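Local coordinates for BH0493 protein (Bacillus halodurans C-125, PDB 2QEE) that binds zinc and is probably a metal-dependent hydrolase of the amidohydrolase superfamily, of unknown substrate, at residues Trp81-Leu84 and Phe85-Ser89; Pro90-Glu93 and Ala94-Gly97; Asp62-Ile65 and Glu66-Trp69; Gly106-Pro109 and Ala110-Asp113. One frame throughout, in Å; residues are numbered along the deposited sequence.

Contact 1: residues Trp81-Leu84 and Phe85-Ser89; sequences WEEL and FIKRS
Glu83 and Arg88 meet in a salt bridge in the last turn of helix 73-86. Arg88 NH1 lies 2.8 Å from Glu83 OE1, with an N-H...O angle of 164°. The carboxylate and guanidinium planes are nearly coplanar, 8° apart. The same nitrogen also gives a hydrogen bond to the backbone Glu83 O at 2.9 Å, so one NH1 group grips both the side chain and the main chain of Glu83. Arg88 bends at chi2 (87°), which folds its chain back over this turn. Lys87 is a looser partner: its NZ makes a long salt bridge to Glu83 OE2, at 3.8 Å, and weak water-mediated links. A water closes the ring, donating to that same OE1 and accepting from Arg88 NH2. On another side of the turn, Phe85 stacks on Trp81 in an offset fashion, with centroids 4.5 Å apart. Phe85 CB also sits over the six-membered ring of Trp81, a CH-pi contact. Ile86 reaches the indole with CG1, 3.9 Å from Trp81 CD1. The backbone widens here into a pi-type turn. Lys87 N bonds to Glu82 O at 2.9 Å, and Trp81 O accepts from both Phe85 N and Ile86 N. Farther out, Thr61 bonds to Glu83 OE2, and Trp60 makes a cation-pi contact with Arg88. Trp391 of the second subunit packs on Trp81 and Phe85. Glu83 thus has several partners on its carboxylate, which would be consistent with a charged, well-fixed group.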
# COMPACT_ATOMS: atom_id res chain seq x y z
N TRP C 81 -30.49 8.05 8.22
CA TRP C 81 -30.18 9.02 9.27
C TRP C 81 -30.13 8.36 10.64
O TRP C 81 -29.16 8.48 11.39
CB TRP C 81 -31.21 10.17 9.26
CG TRP C 81 -30.87 11.28 10.17
CD1 TRP C 81 -31.47 11.58 11.36
CD2 TRP C 81 -29.89 12.31 9.95
NE1 TRP C 81 -30.93 12.72 11.90
CE2 TRP C 81 -29.97 13.20 11.05
CE3 TRP C 81 -28.99 12.58 8.92
CZ2 TRP C 81 -29.14 14.32 11.16
CZ3 TRP C 81 -28.16 13.70 9.02
CH2 TRP C 81 -28.22 14.54 10.15
N GLU C 82 -31.20 7.64 10.99
CA GLU C 82 -31.24 6.96 12.28
C GLU C 82 -30.09 5.94 12.46
O GLU C 82 -29.44 5.95 13.51
CB GLU C 82 -32.62 6.29 12.45
CG GLU C 82 -32.79 5.52 13.73
CD GLU C 82 -32.87 6.39 14.99
OE1 GLU C 82 -33.07 7.64 14.89
OE2 GLU C 82 -32.70 5.82 16.08
N GLU C 83 -29.82 5.12 11.45
CA GLU C 83 -28.90 3.99 11.61
C GLU C 83 -27.44 4.44 11.58
O GLU C 83 -26.63 3.87 12.28
CB GLU C 83 -29.09 2.96 10.49
CG GLU C 83 -30.52 2.28 10.52
CD GLU C 83 -30.60 1.10 11.49
OE1 GLU C 83 -29.62 0.81 12.19
OE2 GLU C 83 -31.65 0.39 11.52
N LEU C 84 -27.13 5.43 10.75
CA LEU C 84 -25.69 5.82 10.55
C LEU C 84 -25.30 7.12 11.24
O LEU C 84 -24.11 7.42 11.36
CB LEU C 84 -25.42 5.99 9.07
CG LEU C 84 -25.55 4.78 8.16
CD1 LEU C 84 -25.09 5.12 6.80
CD2 LEU C 84 -24.82 3.51 8.73
N PHE C 85 -26.27 7.93 11.65
CA PHE C 85 -25.95 9.17 12.35
C PHE C 85 -26.37 9.17 13.81
O PHE C 85 -25.71 9.80 14.67
CB PHE C 85 -26.56 10.39 11.62
CG PHE C 85 -26.04 10.60 10.23
CD1 PHE C 85 -25.24 11.70 9.96
CD2 PHE C 85 -26.39 9.73 9.18
CE1 PHE C 85 -24.71 11.94 8.68
CE2 PHE C 85 -25.92 9.94 7.90
CZ PHE C 85 -25.07 11.07 7.64
N ILE C 86 -27.55 8.59 14.11
CA ILE C 86 -28.06 8.63 15.48
C ILE C 86 -27.60 7.44 16.33
O ILE C 86 -27.12 7.61 17.45
CB ILE C 86 -29.66 8.79 15.48
CG1 ILE C 86 -30.09 10.00 14.66
CG2 ILE C 86 -30.21 8.87 16.88
CD1 ILE C 86 -29.38 11.35 15.10
N LYS C 87 -27.73 6.21 15.81
CA LYS C 87 -27.40 4.99 16.56
C LYS C 87 -25.91 4.67 16.57
O LYS C 87 -25.47 3.86 17.37
CB LYS C 87 -28.12 3.79 15.92
CG LYS C 87 -29.68 3.84 16.13
CD LYS C 87 -30.24 2.62 15.39
CE LYS C 87 -31.71 2.42 15.66
NZ LYS C 87 -32.04 0.99 15.27
N ARG C 88 -25.16 5.20 15.59
CA ARG C 88 -23.70 5.22 15.65
C ARG C 88 -23.22 6.61 15.20
O ARG C 88 -23.95 7.33 14.50
CB ARG C 88 -23.04 4.12 14.79
CG ARG C 88 -23.41 2.69 15.14
CD ARG C 88 -24.71 2.31 14.38
NE ARG C 88 -25.38 1.12 14.96
CZ ARG C 88 -26.55 0.67 14.47
NH1 ARG C 88 -27.15 1.32 13.47
NH2 ARG C 88 -27.13 -0.42 15.00
N SER C 89 -22.03 7.02 15.63
CA SER C 89 -21.55 8.35 15.19
C SER C 89 -21.23 8.32 13.70
O SER C 89 -20.70 7.33 13.23
CB SER C 89 -20.30 8.80 15.99
OG SER C 89 -20.68 8.99 17.36
O HOH W 1 -29.74 -1.14 13.96
O HOH W 2 -33.64 2.18 12.53
O HOH W 3 -22.08 5.60 11.56

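Contact 2: residues Pro90-Glu93 and Ala94-Gly97; sequences PVSE and ACRG
Pro90 comes first, and its CB packs on Cys95 CB at 3.7 Å. This brings the loop after helix 73-86 against the first turn of helix 93-104. Ser92 is the N-cap of that helix. Its OG accepts from Cys95 N at 3.2 Å. A chi1 of 77° turns OG in over the helix start, which brings it to the N-H of Cys95. Glu56 also bonds to this hydroxyl. The carbonyl of Ser92 starts the regular helical bonding, with Arg96 N 2.8 Å from Ser92 O. Glu93 follows, and its carbonyl takes Gly97 N. Its side chain bends at chi2 toward Arg96, one turn on. Glu93 OE1 meets Arg96 NH1 at 3.0 Å through its syn lone pair, in a salt bridge. The two flat groups are steeply turned, 71° apart. Glu93 OE2 is bonded to His370 of helix 363-388. The Glu93 side chain lies about 9 Å from that of Glu334, a metal-binding residue. The turn is buried among helices. Helix 51-58 covers Ala94 and Cys95, helix 73-86 lies against Pro90 and Cys95, and helices 333-347 and 363-388 flank Glu93 and Arg96. The second subunit adds Trp391 on Pro90 and Ile386 on Arg96.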
# COMPACT_ATOMS: atom_id res chain seq x y z
N PRO C 90 -21.59 9.39 12.94
CA PRO C 90 -21.42 9.46 11.51
C PRO C 90 -19.95 9.73 11.13
O PRO C 90 -19.69 10.72 10.44
CB PRO C 90 -22.29 10.63 11.09
CG PRO C 90 -22.39 11.54 12.25
CD PRO C 90 -22.34 10.58 13.45
N VAL C 91 -19.07 8.80 11.52
CA VAL C 91 -17.61 9.01 11.29
C VAL C 91 -17.07 8.59 9.94
O VAL C 91 -15.92 9.01 9.59
CB VAL C 91 -16.73 8.33 12.36
CG1 VAL C 91 -16.90 9.06 13.79
CG2 VAL C 91 -17.07 6.83 12.47
N SER C 92 -17.78 7.75 9.19
CA SER C 92 -17.30 7.38 7.83
C SER C 92 -17.17 8.61 6.93
O SER C 92 -17.79 9.65 7.18
CB SER C 92 -18.19 6.35 7.14
OG SER C 92 -19.36 6.99 6.66
N GLU C 93 -16.37 8.46 5.86
CA GLU C 93 -16.19 9.58 4.95
C GLU C 93 -17.51 10.07 4.31
O GLU C 93 -17.74 11.29 4.22
CB GLU C 93 -15.18 9.20 3.86
CG GLU C 93 -14.96 10.19 2.75
CD GLU C 93 -14.47 11.61 3.18
OE1 GLU C 93 -14.09 11.85 4.33
OE2 GLU C 93 -14.55 12.48 2.29
N ALA C 94 -18.33 9.12 3.84
CA ALA C 94 -19.60 9.46 3.19
C ALA C 94 -20.59 10.12 4.17
O ALA C 94 -21.26 11.10 3.83
CB ALA C 94 -20.18 8.21 2.54
N CYS C 95 -20.59 9.67 5.43
CA CYS C 95 -21.47 10.29 6.41
C CYS C 95 -20.92 11.68 6.80
O CYS C 95 -21.69 12.67 6.86
CB CYS C 95 -21.60 9.43 7.64
SG CYS C 95 -22.57 7.92 7.33
N ARG C 96 -19.60 11.78 7.07
CA ARG C 96 -18.99 13.09 7.29
C ARG C 96 -19.38 14.05 6.17
O ARG C 96 -19.73 15.26 6.42
CB ARG C 96 -17.48 12.95 7.33
CG ARG C 96 -16.67 14.23 7.44
CD ARG C 96 -15.24 13.88 6.85
NE ARG C 96 -14.42 15.09 6.90
CZ ARG C 96 -13.27 15.23 6.26
NH1 ARG C 96 -12.79 14.24 5.50
NH2 ARG C 96 -12.61 16.37 6.37
N GLY C 97 -19.27 13.58 4.94
CA GLY C 97 -19.59 14.42 3.79
C GLY C 97 -21.00 15.04 3.85
O GLY C 97 -21.15 16.23 3.57

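Contact 3: residues Asp62-Ile65 and Glu66-Trp69; sequences DVSI and EAFW
Ile65 and Trp69 run alongside each other in the same direction, one helical turn apart. Ile65 CG1 is 3.6 Å from Trp69 CD1, and Ile65 CD1 comes to 3.3 Å from Trp69 NE1. CD1 stands above the rim of the indole at NE1. Chi1 (-169°) sends CG1 toward the indole, and the bend at chi2 (60°) sets CD1 over NE1. Trp69 NE1 has its polar partner elsewhere, in the carbonyl of Ala270. Phe68 CD2 lies 3.7 Å above the Trp69 ring plane, and Trp69 CH2 sits at the edge of the Phe68 ring, in its plane. Ile65 CD1 is 4.3 Å from Phe68 CD2. Val63 covers the start of the helix from the loop, with Val63 CG1 3.8 Å from Ala67 CB. Glu66 crosses Ile65 at about a right angle, its carboxylate beside the CG2 methyl. Ser64 holds the backbone of the turn. Its OG accepts from Ala67 N at 2.9 Å, with an angle of 162°, and its carbonyl takes Phe68 N. Ile65 O accepts from Trp69 N. Around this, Phe68 packs on Leu79 and Ile80 of helix 73-86, and Val54 of helix 51-58 touches Phe68 and Trp69. The pattern is a serine N-cap at the head of a short surface helix, 65-70, with Val63 just before the cap as a hydrophobic neighbour of the first turn.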
# COMPACT_ATOMS: atom_id res chain seq x y z
N ASP C 62 -31.55 -4.01 10.34
CA ASP C 62 -32.28 -5.27 10.22
C ASP C 62 -33.35 -5.22 9.14
O ASP C 62 -33.93 -6.25 8.80
CB ASP C 62 -32.90 -5.66 11.56
CG ASP C 62 -31.88 -5.67 12.68
OD1 ASP C 62 -30.94 -6.49 12.65
OD2 ASP C 62 -32.00 -4.82 13.59
N VAL C 63 -33.59 -4.04 8.58
CA VAL C 63 -34.51 -3.90 7.46
C VAL C 63 -33.93 -4.66 6.26
O VAL C 63 -32.73 -4.53 5.93
CB VAL C 63 -34.75 -2.40 7.12
CG1 VAL C 63 -35.51 -2.20 5.82
CG2 VAL C 63 -35.49 -1.69 8.26
N SER C 64 -34.75 -5.46 5.58
CA SER C 64 -34.26 -6.23 4.44
C SER C 64 -34.01 -5.33 3.24
O SER C 64 -34.62 -4.28 3.10
CB SER C 64 -35.28 -7.32 4.04
OG SER C 64 -36.31 -6.75 3.25
N ILE C 65 -33.15 -5.76 2.33
CA ILE C 65 -32.91 -4.98 1.12
C ILE C 65 -34.19 -4.73 0.31
O ILE C 65 -34.41 -3.62 -0.21
CB ILE C 65 -31.74 -5.56 0.21
CG1 ILE C 65 -31.35 -4.57 -0.90
CG2 ILE C 65 -32.08 -6.91 -0.39
CD1 ILE C 65 -30.85 -3.16 -0.36
N GLU C 66 -35.04 -5.76 0.20
CA GLU C 66 -36.34 -5.63 -0.48
C GLU C 66 -37.19 -4.55 0.20
O GLU C 66 -37.76 -3.68 -0.47
CB GLU C 66 -37.08 -6.99 -0.50
CG GLU C 66 -36.32 -8.11 -1.20
CD GLU C 66 -35.15 -8.68 -0.39
OE1 GLU C 66 -35.19 -8.64 0.87
OE2 GLU C 66 -34.18 -9.18 -1.01
N ALA C 67 -37.27 -4.57 1.53
CA ALA C 67 -38.08 -3.62 2.25
C ALA C 67 -37.51 -2.22 2.01
O ALA C 67 -38.25 -1.26 1.79
CB ALA C 67 -38.13 -3.93 3.73
N PHE C 68 -36.16 -2.12 1.99
CA PHE C 68 -35.51 -0.83 1.73
C PHE C 68 -35.93 -0.21 0.39
O PHE C 68 -36.33 0.96 0.31
CB PHE C 68 -33.97 -0.95 1.85
CG PHE C 68 -33.25 0.35 1.63
CD1 PHE C 68 -33.11 1.27 2.67
CD2 PHE C 68 -32.75 0.68 0.37
CE1 PHE C 68 -32.49 2.51 2.43
CE2 PHE C 68 -32.13 1.91 0.14
CZ PHE C 68 -31.99 2.81 1.18
N TRP C 69 -35.86 -1.00 -0.67
CA TRP C 69 -36.14 -0.48 -2.00
C TRP C 69 -37.62 -0.14 -2.16
O TRP C 69 -37.99 0.69 -3.00
CB TRP C 69 -35.70 -1.49 -3.04
CG TRP C 69 -34.21 -1.59 -3.18
CD1 TRP C 69 -33.47 -2.75 -3.21
CD2 TRP C 69 -33.28 -0.51 -3.31
NE1 TRP C 69 -32.12 -2.43 -3.36
CE2 TRP C 69 -31.99 -1.07 -3.42
CE3 TRP C 69 -33.41 0.89 -3.35
CZ2 TRP C 69 -30.83 -0.28 -3.54
CZ3 TRP C 69 -32.27 1.67 -3.46
CH2 TRP C 69 -31.00 1.08 -3.58

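Contact 4: residues Gly106-Pro109 and Ala110-Asp113; sequences GLDP and ATRD
Asp108 and Ala110 are joined by a hydrogen bond from backbone to side chain. Ala110 N gives to Asp108 OD1 at 3.1 Å, and the donor stands above the carboxylate plane. CG is anti to the backbone N of Asp108 (chi1 -178°), which swings the carboxylate forward past Pro109. A weak backbone bond follows, from Thr111 N to Asp108 O at 3.3 Å. Arg112 N gives to Pro109 O at 3.2 Å, again from well above the carbonyl plane. Thr111 uses its side chain within its own segment. Its OG1 accepts from Asp113 N at 3.2 Å, forming an ST turn. OG1 also lies 3.1 Å from Asp108 O. Tyr117 of helix 114-122 bonds to that same carbonyl. One water bridges the segments, giving to Pro109 O and accepting from Arg112 NE at 2.9 Å, in the guanidinium plane. There are carbon-oxygen van der Waals contacts: Thr111 CG2 rests 3.6 Å from Asp108 OD2, and Arg112 CG lies near Pro109 O. Asp113 is the N-cap of helix 114-122, its OD1 bonded to Val116 N. The guanidinium of Arg112 reaches the second subunit, with Glu392 O bonded to NH2 and Glu397 in a salt bridge to NH1. Within the turn the contact is mainly polar. Several moderate or weak bonds set the turn between two helices, and the long arginine brings its charge to the subunit interface.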
# COMPACT_ATOMS: atom_id res chain seq x y z
N GLY C 106 -25.34 26.57 5.33
CA GLY C 106 -25.81 27.41 6.42
C GLY C 106 -26.81 26.68 7.28
O GLY C 106 -27.45 27.30 8.16
N LEU C 107 -26.93 25.36 7.10
CA LEU C 107 -27.74 24.58 8.03
C LEU C 107 -26.90 24.19 9.26
O LEU C 107 -25.67 24.35 9.29
CB LEU C 107 -28.43 23.41 7.35
CG LEU C 107 -29.19 23.83 6.07
CD1 LEU C 107 -29.69 22.71 5.26
CD2 LEU C 107 -30.43 24.72 6.43
N ASP C 108 -27.54 23.69 10.29
CA ASP C 108 -26.83 23.45 11.52
C ASP C 108 -26.86 21.96 11.90
O ASP C 108 -27.87 21.45 12.38
CB ASP C 108 -27.47 24.32 12.60
CG ASP C 108 -26.78 24.21 13.93
OD1 ASP C 108 -25.69 23.59 14.05
OD2 ASP C 108 -27.37 24.78 14.89
N PRO C 109 -25.76 21.22 11.63
CA PRO C 109 -25.74 19.81 12.02
C PRO C 109 -25.94 19.54 13.49
O PRO C 109 -26.36 18.45 13.87
CB PRO C 109 -24.36 19.31 11.54
CG PRO C 109 -24.02 20.30 10.39
CD PRO C 109 -24.53 21.62 10.89
N ALA C 110 -25.67 20.55 14.33
CA ALA C 110 -25.77 20.40 15.77
C ALA C 110 -27.17 20.03 16.24
O ALA C 110 -27.30 19.35 17.25
CB ALA C 110 -25.33 21.67 16.47
N THR C 111 -28.20 20.48 15.52
CA THR C 111 -29.57 20.27 15.98
C THR C 111 -30.04 18.86 15.64
O THR C 111 -30.99 18.33 16.26
CB THR C 111 -30.55 21.25 15.32
OG1 THR C 111 -30.51 21.06 13.90
CG2 THR C 111 -30.23 22.70 15.69
N ARG C 112 -29.42 18.28 14.61
CA ARG C 112 -29.83 17.00 14.01
C ARG C 112 -31.26 17.03 13.50
O ARG C 112 -31.92 15.99 13.48
CB ARG C 112 -29.66 15.84 14.97
CG ARG C 112 -28.30 15.84 15.68
CD ARG C 112 -28.11 14.64 16.59
NE ARG C 112 -26.76 14.64 17.12
CZ ARG C 112 -26.25 13.67 17.87
NH1 ARG C 112 -27.01 12.61 18.21
NH2 ARG C 112 -24.98 13.77 18.28
N ASP C 113 -31.71 18.20 13.08
CA ASP C 113 -33.14 18.40 12.74
C ASP C 113 -33.37 18.21 11.25
O ASP C 113 -33.40 19.16 10.49
CB ASP C 113 -33.58 19.78 13.22
CG ASP C 113 -35.10 19.95 13.23
OD1 ASP C 113 -35.81 19.16 12.57
OD2 ASP C 113 -35.55 20.91 13.88
O HOH W 4 -25.15 16.91 16.15

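How the contacts relate
Contact 2 is the buried one, contact 1 is partly buried, and contacts 3 and 4 lie at the surface. Contacts 1 and 2 touch directly, since Phe85 and Leu84 pack on Pro90 and Cys95. They join consecutive helices, 73-86 and 93-104. Contact 1 also touches contact 4, through Trp81 and Ile86 on Arg112. Contact 3 touches none of the others. Contacts 2 and 3 share a serine N-cap at a helix start, but contact 2 adds an ion pair and contact 3 an apolar cluster. Contact 1 lies in the last turn of a helix, and contact 4 between two helices. Contacts 1, 2 and 4 meet the second subunit, whereas contact 3 does not.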